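Local coordinates for putative outer membrane protein (LpxR) (Salmonella typhimurium, PDB 3FID) that removes acyl chains from lipid A in the bacterial outer membrane, acting as a lipid A deacylase with a probable role in remodelling lipopolysaccharide, at residues L158-G163 / V185-D190; K191-D196 / G214-V219; V266-S271 / G290-F295. All coordinates share one frame; numbering follows the deposited sequence.

How the interactions relate
The three contacts lie in series along the chain and on neighbouring parts of one antiparallel barrel wall. Interactions 1 and 2 have centres about 7 Å apart and share a seam: L187 O and V219 N lie 2.8 Å apart, a probable hydrogen bond, while N161 OD1 takes N194 ND2 at 2.9 Å, tying the wall to the short helix inside. Interaction 3 lies about 12 Å, centre to centre, from interaction 2, and F295 CZ packs 3.6 Å from I216 CG2 there. The outer faces of all three meet bound detergent, through V185 and L187, V219 and L270. Zinc comes closest at interaction 3, about 8 Å from the F295 side chain.

Interaction 1: residues L158-G163 / V185-D190; sequences LGVNVG and VALGND
N161 and G188 face each other across the start of this hairpin, and their backbones trade two hydrogen bonds: N161 N to G188 O at 2.7 Å and G188 N to N161 O at 3.0 Å. Two residues on, G163 and A186 form the second hydrogen-bonded pair, with G163 N 2.9 Å from A186 O and the return bond from A186 N to G163 O longer, at 3.2 Å. The strands run antiparallel at 175°. Between the two pairs, V162 and L187 make a non-hydrogen-bonded pair, where CA-H...O contacts carry the packing; L187 CA approaches N161 O to 3.2 Å.

The apolar contacts sit on the outward face. L187 has its CG wedged between the backbone N and the carbonyl carbon (chi1 77°), and from there CD1 reaches obliquely across to V160 CG1 at 3.9 Å, while its CB meets V162 CG1 at 4.1 Å. This is light, glancing contact, and the same leucine also touches bound detergent.

Polar side chains work on other partners. N161 points to the inward face, where its ND2 is bonded to D156 OD1. Just past the N161/G188 pair, N189 keeps its CB near G159 O but directs its amide away from 158-163, along the next strand, OD1 taking the amide of Y217 and ND2 reaching L215 O. D190 is the N-cap of the following helix, its OD1 accepting from F193 N.

The hairpin 160-173/176-188 is part of the closed antiparallel wall of an outer-membrane barrel, and this contact lies at the end where the chain enters and leaves it. Strand 140-157 borders it on the V162 edge, strand 215-228 on the L187 edge, and helix 191-194 follows directly.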
loop_
_atom_site.group_PDB
_atom_site.type_symbol
_atom_site.label_atom_id
_atom_site.label_comp_id
_atom_site.label_asym_id
_atom_site.label_seq_id
_atom_site.Cartn_x
_atom_site.Cartn_y
_atom_site.Cartn_z
ATOM N N LEU A 158 7.712 -12.337 -28.813
ATOM C CA LEU A 158 7.110 -13.681 -28.931
ATOM C C LEU A 158 5.936 -13.889 -27.941
ATOM O O LEU A 158 5.855 -14.927 -27.254
ATOM C CB LEU A 158 8.175 -14.775 -28.808
ATOM C CG LEU A 158 9.215 -14.915 -29.951
ATOM C CD1 LEU A 158 10.310 -15.910 -29.578
ATOM C CD2 LEU A 158 8.552 -15.265 -31.299
ATOM N N GLY A 159 5.051 -12.888 -27.883
ATOM C CA GLY A 159 3.882 -12.908 -26.978
ATOM C C GLY A 159 4.178 -12.527 -25.518
ATOM O O GLY A 159 3.266 -12.508 -24.687
ATOM N N VAL A 160 5.438 -12.227 -25.191
ATOM C CA VAL A 160 5.783 -11.702 -23.853
ATOM C C VAL A 160 6.082 -10.212 -24.013
ATOM O O VAL A 160 6.973 -9.831 -24.792
ATOM C CB VAL A 160 7.012 -12.432 -23.196
ATOM C CG1 VAL A 160 7.338 -11.870 -21.779
ATOM C CG2 VAL A 160 6.781 -13.953 -23.095
ATOM N N ASN A 161 5.334 -9.375 -23.285
ATOM C CA ASN A 161 5.554 -7.945 -23.249
ATOM C C ASN A 161 6.505 -7.606 -22.092
ATOM O O ASN A 161 6.307 -8.092 -20.975
ATOM C CB ASN A 161 4.192 -7.252 -23.081
ATOM C CG ASN A 161 4.287 -5.739 -23.053
ATOM O OD1 ASN A 161 4.434 -5.133 -21.977
ATOM N ND2 ASN A 161 4.201 -5.112 -24.234
ATOM N N VAL A 162 7.537 -6.797 -22.354
ATOM C CA VAL A 162 8.513 -6.398 -21.321
ATOM C C VAL A 162 8.615 -4.892 -21.346
ATOM O O VAL A 162 8.703 -4.316 -22.420
ATOM C CB VAL A 162 9.933 -7.069 -21.486
ATOM C CG1 VAL A 162 9.800 -8.538 -21.816
ATOM C CG2 VAL A 162 10.752 -6.396 -22.585
ATOM N N GLY A 163 8.539 -4.241 -20.178
ATOM C CA GLY A 163 8.452 -2.793 -20.137
ATOM C C GLY A 163 9.220 -2.142 -18.998
ATOM O O GLY A 163 9.605 -2.804 -18.043
ATOM N N VAL A 185 9.924 -2.249 -13.518
ATOM C CA VAL A 185 10.087 -3.075 -14.722
ATOM C C VAL A 185 9.139 -4.258 -14.599
ATOM O O VAL A 185 8.881 -4.751 -13.491
ATOM C CB VAL A 185 11.554 -3.545 -14.929
ATOM C CG1 VAL A 185 12.395 -2.354 -15.401
ATOM C CG2 VAL A 185 12.147 -4.170 -13.645
ATOM N N ALA A 186 8.573 -4.682 -15.717
ATOM C CA ALA A 186 7.614 -5.777 -15.702
ATOM C C ALA A 186 7.732 -6.617 -16.954
ATOM O O ALA A 186 8.103 -6.120 -18.027
ATOM C CB ALA A 186 6.179 -5.250 -15.559
ATOM N N LEU A 187 7.420 -7.889 -16.801
ATOM C CA LEU A 187 7.180 -8.751 -17.940
ATOM C C LEU A 187 5.874 -9.494 -17.738
ATOM O O LEU A 187 5.506 -9.826 -16.599
ATOM C CB LEU A 187 8.347 -9.715 -18.117
ATOM C CG LEU A 187 8.529 -10.925 -17.239
ATOM C CD1 LEU A 187 7.787 -12.121 -17.881
ATOM C CD2 LEU A 187 10.038 -11.210 -17.155
ATOM N N GLY A 188 5.196 -9.810 -18.836
ATOM C CA GLY A 188 3.841 -10.379 -18.746
ATOM C C GLY A 188 3.243 -10.561 -20.129
ATOM O O GLY A 188 3.845 -10.153 -21.120
ATOM N N ASN A 189 2.058 -11.156 -20.199
ATOM C CA ASN A 189 1.392 -11.352 -21.503
ATOM C C ASN A 189 0.390 -10.274 -21.873
ATOM O O ASN A 189 -0.315 -10.395 -22.877
ATOM C CB ASN A 189 0.807 -12.771 -21.620
ATOM C CG ASN A 189 -0.353 -13.008 -20.698
ATOM O OD1 ASN A 189 -0.579 -12.250 -19.752
ATOM N ND2 ASN A 189 -1.115 -14.066 -20.969
ATOM N N ASP A 190 0.332 -9.186 -21.097
ATOM C CA ASP A 190 -0.566 -8.109 -21.447
ATOM C C ASP A 190 0.070 -6.735 -21.298
ATOM O O ASP A 190 0.479 -6.352 -20.203
ATOM C CB ASP A 190 -1.893 -8.178 -20.656
ATOM C CG ASP A 190 -2.901 -7.152 -21.145
ATOM O OD1 ASP A 190 -3.339 -6.272 -20.360
ATOM O OD2 ASP A 190 -3.238 -7.188 -22.353
#

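Interaction 2: residues K191-D196 / G214-V219; sequences KTFNSD and GLIYKV. With CXE (pentaethylene glycol monodecyl ether), chain K.
K218 reaches from its strand across the ring of F193 and ends at the carbonyls of the short helix. With CG anti to the backbone N (chi1 175°) and every later torsion extended, the chain is a straight rod: CB lies 3.5 Å from F193 CE2, CD passes over the centre of one ring face, 3.8 Å from the centroid, and NZ arrives at F193 O, 2.9 Å away. NZ also makes a weak bond to N194 O and another hydrogen bond to N197 OD1, so the buried ammonium is held on several sides. NZ lies 4.8 Å from the F193 ring centroid, 25° off the ring normal, and adds a cation-pi component. F193 O is shared: K218 NZ and D196 N come to it from opposite faces of the carbonyl plane. Beside the lysine, I216 CD1 touches F193 CD2 at 3.7 Å, the two side chains crossing at about a right angle.

This is the inward face of an outer-membrane barrel strand meeting a short helix packed inside the barrel. Residues 191-194 form a single helical turn in the lumen, I216 and K218 point in to receive it, and Y217 and V219 point out. D196 continues the polar interior through a salt bridge with R204, and S195 OG accepts from R98 NE.

Away from the ring the fit slackens. The N194 side chain slides past the lysine in the opposite sense, its OD1 3.6 Å from K218 CG and its ND2 bonded to N161 OD1 of a nearby strand, and a water fills in behind, within hydrogen-bonding distance of N194 OD1 and of Y217 O, with more acceptors around than protons to give. On the outer side, V219 CG1 lies 3.6 Å from C4 of the detergent's alkyl chain.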
loop_
_atom_site.group_PDB
_atom_site.type_symbol
_atom_site.label_atom_id
_atom_site.label_comp_id
_atom_site.label_asym_id
_atom_site.label_seq_id
_atom_site.Cartn_x
_atom_site.Cartn_y
_atom_site.Cartn_z
ATOM N N LYS A 191 0.136 -5.997 -22.406
ATOM C CA LYS A 191 0.728 -4.651 -22.433
ATOM C C LYS A 191 0.070 -3.658 -21.442
ATOM O O LYS A 191 0.780 -2.891 -20.758
ATOM C CB LYS A 191 0.704 -4.083 -23.876
ATOM C CG LYS A 191 0.968 -2.578 -23.956
ATOM C CD LYS A 191 0.807 -2.040 -25.402
ATOM C CE LYS A 191 1.289 -0.600 -25.499
ATOM N NZ LYS A 191 2.764 -0.536 -25.643
ATOM N N THR A 192 -1.269 -3.663 -21.374
ATOM C CA THR A 192 -2.007 -2.694 -20.544
ATOM C C THR A 192 -1.743 -2.992 -19.049
ATOM O O THR A 192 -1.429 -2.083 -18.267
ATOM C CB THR A 192 -3.535 -2.745 -20.828
ATOM O OG1 THR A 192 -3.777 -2.439 -22.213
ATOM C CG2 THR A 192 -4.283 -1.707 -19.959
ATOM N N PHE A 193 -1.892 -4.268 -18.685
ATOM C CA PHE A 193 -1.690 -4.719 -17.304
ATOM C C PHE A 193 -0.245 -4.458 -16.860
ATOM O O PHE A 193 0.000 -3.996 -15.741
ATOM C CB PHE A 193 -2.073 -6.208 -17.168
ATOM C CG PHE A 193 -1.983 -6.771 -15.730
ATOM C CD1 PHE A 193 -2.307 -5.980 -14.607
ATOM C CD2 PHE A 193 -1.620 -8.107 -15.521
ATOM C CE1 PHE A 193 -2.233 -6.521 -13.294
ATOM C CE2 PHE A 193 -1.570 -8.642 -14.234
ATOM C CZ PHE A 193 -1.855 -7.838 -13.117
ATOM N N ASN A 194 0.709 -4.712 -17.754
ATOM C CA ASN A 194 2.111 -4.475 -17.391
ATOM C C ASN A 194 2.421 -3.057 -16.921
ATOM O O ASN A 194 3.270 -2.890 -16.030
ATOM C CB ASN A 194 3.052 -4.849 -18.543
ATOM C CG ASN A 194 3.362 -6.324 -18.583
ATOM O OD1 ASN A 194 2.896 -7.111 -17.746
ATOM N ND2 ASN A 194 4.161 -6.725 -19.584
ATOM N N SER A 195 1.773 -2.048 -17.519
ATOM C CA SER A 195 2.028 -0.636 -17.136
ATOM C C SER A 195 1.190 -0.176 -15.945
ATOM O O SER A 195 1.353 0.945 -15.484
ATOM C CB SER A 195 1.819 0.336 -18.318
ATOM O OG SER A 195 0.439 0.498 -18.596
ATOM N N ASP A 196 0.318 -1.052 -15.431
ATOM C CA ASP A 196 -0.640 -0.659 -14.400
ATOM C C ASP A 196 0.062 -0.854 -13.050
ATOM O O ASP A 196 -0.115 -1.888 -12.398
ATOM C CB ASP A 196 -1.913 -1.532 -14.501
ATOM C CG ASP A 196 -3.063 -1.004 -13.663
ATOM O OD1 ASP A 196 -3.085 0.212 -13.363
ATOM O OD2 ASP A 196 -3.951 -1.817 -13.322
ATOM N N GLY A 214 -8.694 -15.054 -20.702
ATOM C CA GLY A 214 -7.981 -16.310 -20.513
ATOM C C GLY A 214 -6.836 -16.163 -19.525
ATOM O O GLY A 214 -7.008 -15.583 -18.452
ATOM N N LEU A 215 -5.668 -16.689 -19.903
ATOM C CA LEU A 215 -4.456 -16.610 -19.086
ATOM C C LEU A 215 -3.957 -15.167 -18.983
ATOM O O LEU A 215 -3.808 -14.455 -19.976
ATOM C CB LEU A 215 -3.330 -17.504 -19.645
ATOM C CG LEU A 215 -1.998 -17.567 -18.875
ATOM C CD1 LEU A 215 -2.068 -18.372 -17.558
ATOM C CD2 LEU A 215 -0.867 -18.067 -19.760
ATOM N N ILE A 216 -3.677 -14.773 -17.749
ATOM C CA ILE A 216 -3.043 -13.510 -17.481
ATOM C C ILE A 216 -1.891 -13.777 -16.529
ATOM O O ILE A 216 -1.997 -14.601 -15.586
ATOM C CB ILE A 216 -4.059 -12.486 -16.922
ATOM C CG1 ILE A 216 -3.467 -11.065 -16.957
ATOM C CG2 ILE A 216 -4.533 -12.888 -15.495
ATOM C CD1 ILE A 216 -4.500 -9.988 -16.743
ATOM N N TYR A 217 -0.758 -13.158 -16.822
ATOM C CA TYR A 217 0.377 -13.209 -15.891
ATOM C C TYR A 217 1.280 -11.983 -15.968
ATOM O O TYR A 217 1.364 -11.312 -16.998
ATOM C CB TYR A 217 1.198 -14.497 -16.037
ATOM C CG TYR A 217 1.984 -14.583 -17.311
ATOM C CD1 TYR A 217 1.447 -15.237 -18.445
ATOM C CD2 TYR A 217 3.264 -14.019 -17.395
ATOM C CE1 TYR A 217 2.164 -15.307 -19.629
ATOM C CE2 TYR A 217 3.993 -14.092 -18.570
ATOM C CZ TYR A 217 3.445 -14.721 -19.678
ATOM O OH TYR A 217 4.198 -14.768 -20.825
ATOM N N LYS A 218 1.954 -11.693 -14.856
ATOM C CA LYS A 218 2.783 -10.496 -14.760
ATOM C C LYS A 218 3.777 -10.717 -13.636
ATOM O O LYS A 218 3.408 -11.285 -12.608
ATOM C CB LYS A 218 1.898 -9.270 -14.468
ATOM C CG LYS A 218 2.680 -7.955 -14.217
ATOM C CD LYS A 218 1.757 -6.750 -14.010
ATOM C CE LYS A 218 2.601 -5.505 -13.617
ATOM N NZ LYS A 218 1.675 -4.344 -13.364
ATOM N N VAL A 219 5.046 -10.333 -13.854
ATOM C CA VAL A 219 6.051 -10.350 -12.804
ATOM C C VAL A 219 6.718 -8.992 -12.833
ATOM O O VAL A 219 6.953 -8.455 -13.906
ATOM C CB VAL A 219 7.113 -11.452 -13.009
ATOM C CG1 VAL A 219 8.053 -11.480 -11.841
ATOM C CG2 VAL A 219 6.442 -12.862 -13.179
HETATM C C1 CXE K . 11.084 -8.300 -14.754
HETATM C C2 CXE K . 10.702 -8.191 -13.292
HETATM C C3 CXE K . 11.748 -8.817 -12.369
HETATM C C4 CXE K . 11.490 -10.306 -12.139
HETATM C C5 CXE K . 12.431 -10.958 -11.134
HETATM C C6 CXE K . 11.660 -11.965 -10.279
HETATM C C7 CXE K . 12.464 -13.197 -9.857
HETATM C C8 CXE K . 11.616 -14.084 -8.950
HETATM C C9 CXE K . 12.393 -15.236 -8.327
HETATM C C10 CXE K . 11.462 -16.124 -7.505
HETATM O O11 CXE K . 12.126 -17.326 -7.111
HETATM C C12 CXE K . 11.378 -18.062 -6.140
HETATM C C13 CXE K . 12.286 -19.025 -5.376
HETATM O O14 CXE K . 11.544 -19.709 -4.356
HETATM C C15 CXE K . 12.280 -19.908 -3.147
HETATM C C16 CXE K . 12.282 -18.622 -2.317
HETATM O O17 CXE K . 12.782 -18.865 -0.999
HETATM C C18 CXE K . 13.992 -18.157 -0.730
HETATM C C19 CXE K . 14.674 -18.743 0.499
HETATM O O20 CXE K . 13.908 -19.852 0.969
HETATM O O HOH W 1 0.686 -8.759 -18.294
#

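Interaction 3: residues V266-S271 / G290-F295; sequences VAFSLS and GDITFF
V266 and F294 stand side by side on the outward face, CG2 of the valine lodged obliquely against the F294 ring at CE1, 3.8 Å away. Two residues along, I292 repeats the fit: its CG1 lies beside the F268 ring, 3.9 Å from CD2, both side chains leaning the same way, so the two pairs are swapped between strands, valine beside F294, then F268 beside isoleucine. On the inward face the small A267 side chain lets the F295 ring lean against it: chi1 of 74° swings the ring back toward the neighbouring strand, where V266 C meets its edge in plane and CE1 comes 3.9 Å from A267 CB. S269 CB and D291 OD2 abut at 3.4 Å, while D291 OD1 is bonded to S6 OG. A water donates to T293 OG1 at 2.6 Å and hydrogen-bonds S269 OG; these oxygens also meet G206 O and T260 OG1, respectively. Underneath, A267 with T293 and S269 with D291 each exchange two backbone hydrogen bonds, A267 N reaching T293 O at 2.8 Å.

This is the hairpin that closes the barrel: strand 251-263 borders the 266-271 edge, and the N-terminal strand 2-9 borders the 290-295 edge.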
loop_
_atom_site.group_PDB
_atom_site.type_symbol
_atom_site.label_atom_id
_atom_site.label_comp_id
_atom_site.label_asym_id
_atom_site.label_seq_id
_atom_site.Cartn_x
_atom_site.Cartn_y
_atom_site.Cartn_z
ATOM N N VAL A 266 -10.534 -15.274 -12.733
ATOM C CA VAL A 266 -9.916 -15.123 -11.412
ATOM C C VAL A 266 -8.384 -14.994 -11.453
ATOM O O VAL A 266 -7.706 -15.726 -12.189
ATOM C CB VAL A 266 -10.381 -16.218 -10.430
ATOM C CG1 VAL A 266 -9.902 -17.619 -10.857
ATOM C CG2 VAL A 266 -9.978 -15.869 -8.987
ATOM N N ALA A 267 -7.842 -14.061 -10.662
ATOM C CA ALA A 267 -6.404 -13.882 -10.638
ATOM C C ALA A 267 -5.930 -13.712 -9.208
ATOM O O ALA A 267 -6.642 -13.139 -8.394
ATOM C CB ALA A 267 -5.987 -12.689 -11.469
ATOM N N PHE A 268 -4.733 -14.216 -8.943
ATOM C CA PHE A 268 -4.105 -14.183 -7.634
ATOM C C PHE A 268 -2.829 -13.371 -7.777
ATOM O O PHE A 268 -2.119 -13.506 -8.777
ATOM C CB PHE A 268 -3.809 -15.598 -7.150
ATOM C CG PHE A 268 -5.044 -16.449 -7.016
ATOM C CD1 PHE A 268 -5.401 -17.341 -8.027
ATOM C CD2 PHE A 268 -5.882 -16.316 -5.913
ATOM C CE1 PHE A 268 -6.570 -18.119 -7.921
ATOM C CE2 PHE A 268 -7.058 -17.084 -5.798
ATOM C CZ PHE A 268 -7.394 -17.976 -6.797
ATOM N N SER A 269 -2.574 -12.511 -6.794
ATOM C CA SER A 269 -1.379 -11.669 -6.778
ATOM C C SER A 269 -0.669 -11.720 -5.433
ATOM O O SER A 269 -1.314 -11.827 -4.411
ATOM C CB SER A 269 -1.749 -10.225 -7.057
ATOM O OG SER A 269 -2.322 -10.078 -8.330
ATOM N N LEU A 270 0.664 -11.610 -5.458
ATOM C CA LEU A 270 1.451 -11.455 -4.243
ATOM C C LEU A 270 2.471 -10.345 -4.490
ATOM O O LEU A 270 3.080 -10.298 -5.558
ATOM C CB LEU A 270 2.128 -12.805 -3.907
ATOM C CG LEU A 270 3.100 -13.140 -2.760
ATOM C CD1 LEU A 270 4.531 -13.109 -3.199
ATOM C CD2 LEU A 270 2.870 -12.328 -1.496
ATOM N N SER A 271 2.615 -9.429 -3.531
ATOM C CA SER A 271 3.635 -8.384 -3.612
ATOM C C SER A 271 4.469 -8.410 -2.322
ATOM O O SER A 271 3.912 -8.481 -1.222
ATOM C CB SER A 271 2.978 -7.004 -3.839
ATOM O OG SER A 271 3.980 -6.013 -4.109
ATOM N N GLY A 290 -1.444 -9.882 -0.411
ATOM C CA GLY A 290 -1.951 -10.949 -1.271
ATOM C C GLY A 290 -3.337 -10.541 -1.725
ATOM O O GLY A 290 -4.150 -10.040 -0.918
ATOM N N ASP A 291 -3.594 -10.687 -3.022
ATOM C CA ASP A 291 -4.848 -10.185 -3.580
ATOM C C ASP A 291 -5.578 -11.260 -4.390
ATOM O O ASP A 291 -4.952 -12.109 -5.054
ATOM C CB ASP A 291 -4.656 -8.947 -4.483
ATOM C CG ASP A 291 -3.445 -8.066 -4.092
ATOM O OD1 ASP A 291 -3.247 -7.718 -2.916
ATOM O OD2 ASP A 291 -2.707 -7.673 -5.014
ATOM N N ILE A 292 -6.902 -11.218 -4.315
ATOM C CA ILE A 292 -7.737 -12.064 -5.171
ATOM C C ILE A 292 -8.561 -11.086 -5.974
ATOM O O ILE A 292 -9.205 -10.207 -5.399
ATOM C CB ILE A 292 -8.683 -12.975 -4.360
ATOM C CG1 ILE A 292 -7.885 -13.960 -3.499
ATOM C CG2 ILE A 292 -9.627 -13.742 -5.320
ATOM C CD1 ILE A 292 -8.776 -14.811 -2.584
ATOM N N THR A 293 -8.477 -11.195 -7.304
ATOM C CA THR A 293 -9.114 -10.243 -8.185
ATOM C C THR A 293 -10.002 -11.014 -9.159
ATOM O O THR A 293 -9.542 -11.951 -9.829
ATOM C CB THR A 293 -8.075 -9.436 -8.957
ATOM O OG1 THR A 293 -7.135 -8.879 -8.033
ATOM C CG2 THR A 293 -8.755 -8.279 -9.717
ATOM N N PHE A 294 -11.269 -10.624 -9.212
ATOM C CA PHE A 294 -12.172 -11.142 -10.227
ATOM C C PHE A 294 -12.161 -10.136 -11.353
ATOM O O PHE A 294 -12.364 -8.960 -11.125
ATOM C CB PHE A 294 -13.560 -11.371 -9.627
ATOM C CG PHE A 294 -13.548 -12.391 -8.536
ATOM C CD1 PHE A 294 -13.501 -13.748 -8.840
ATOM C CD2 PHE A 294 -13.483 -11.993 -7.205
ATOM C CE1 PHE A 294 -13.435 -14.707 -7.820
ATOM C CE2 PHE A 294 -13.420 -12.945 -6.172
ATOM C CZ PHE A 294 -13.402 -14.302 -6.485
ATOM N N PHE A 295 -11.836 -10.598 -12.554
ATOM C CA PHE A 295 -11.678 -9.701 -13.703
ATOM C C PHE A 295 -12.470 -10.284 -14.869
ATOM O O PHE A 295 -12.390 -11.480 -15.152
ATOM C CB PHE A 295 -10.191 -9.468 -14.048
ATOM C CG PHE A 295 -9.491 -10.648 -14.714
ATOM C CD1 PHE A 295 -9.017 -11.719 -13.964
ATOM C CD2 PHE A 295 -9.243 -10.636 -16.092
ATOM C CE1 PHE A 295 -8.368 -12.767 -14.552
ATOM C CE2 PHE A 295 -8.585 -11.704 -16.703
ATOM C CZ PHE A 295 -8.129 -12.764 -15.930
HETATM O O HOH W 2 -5.052 -10.473 -7.992
#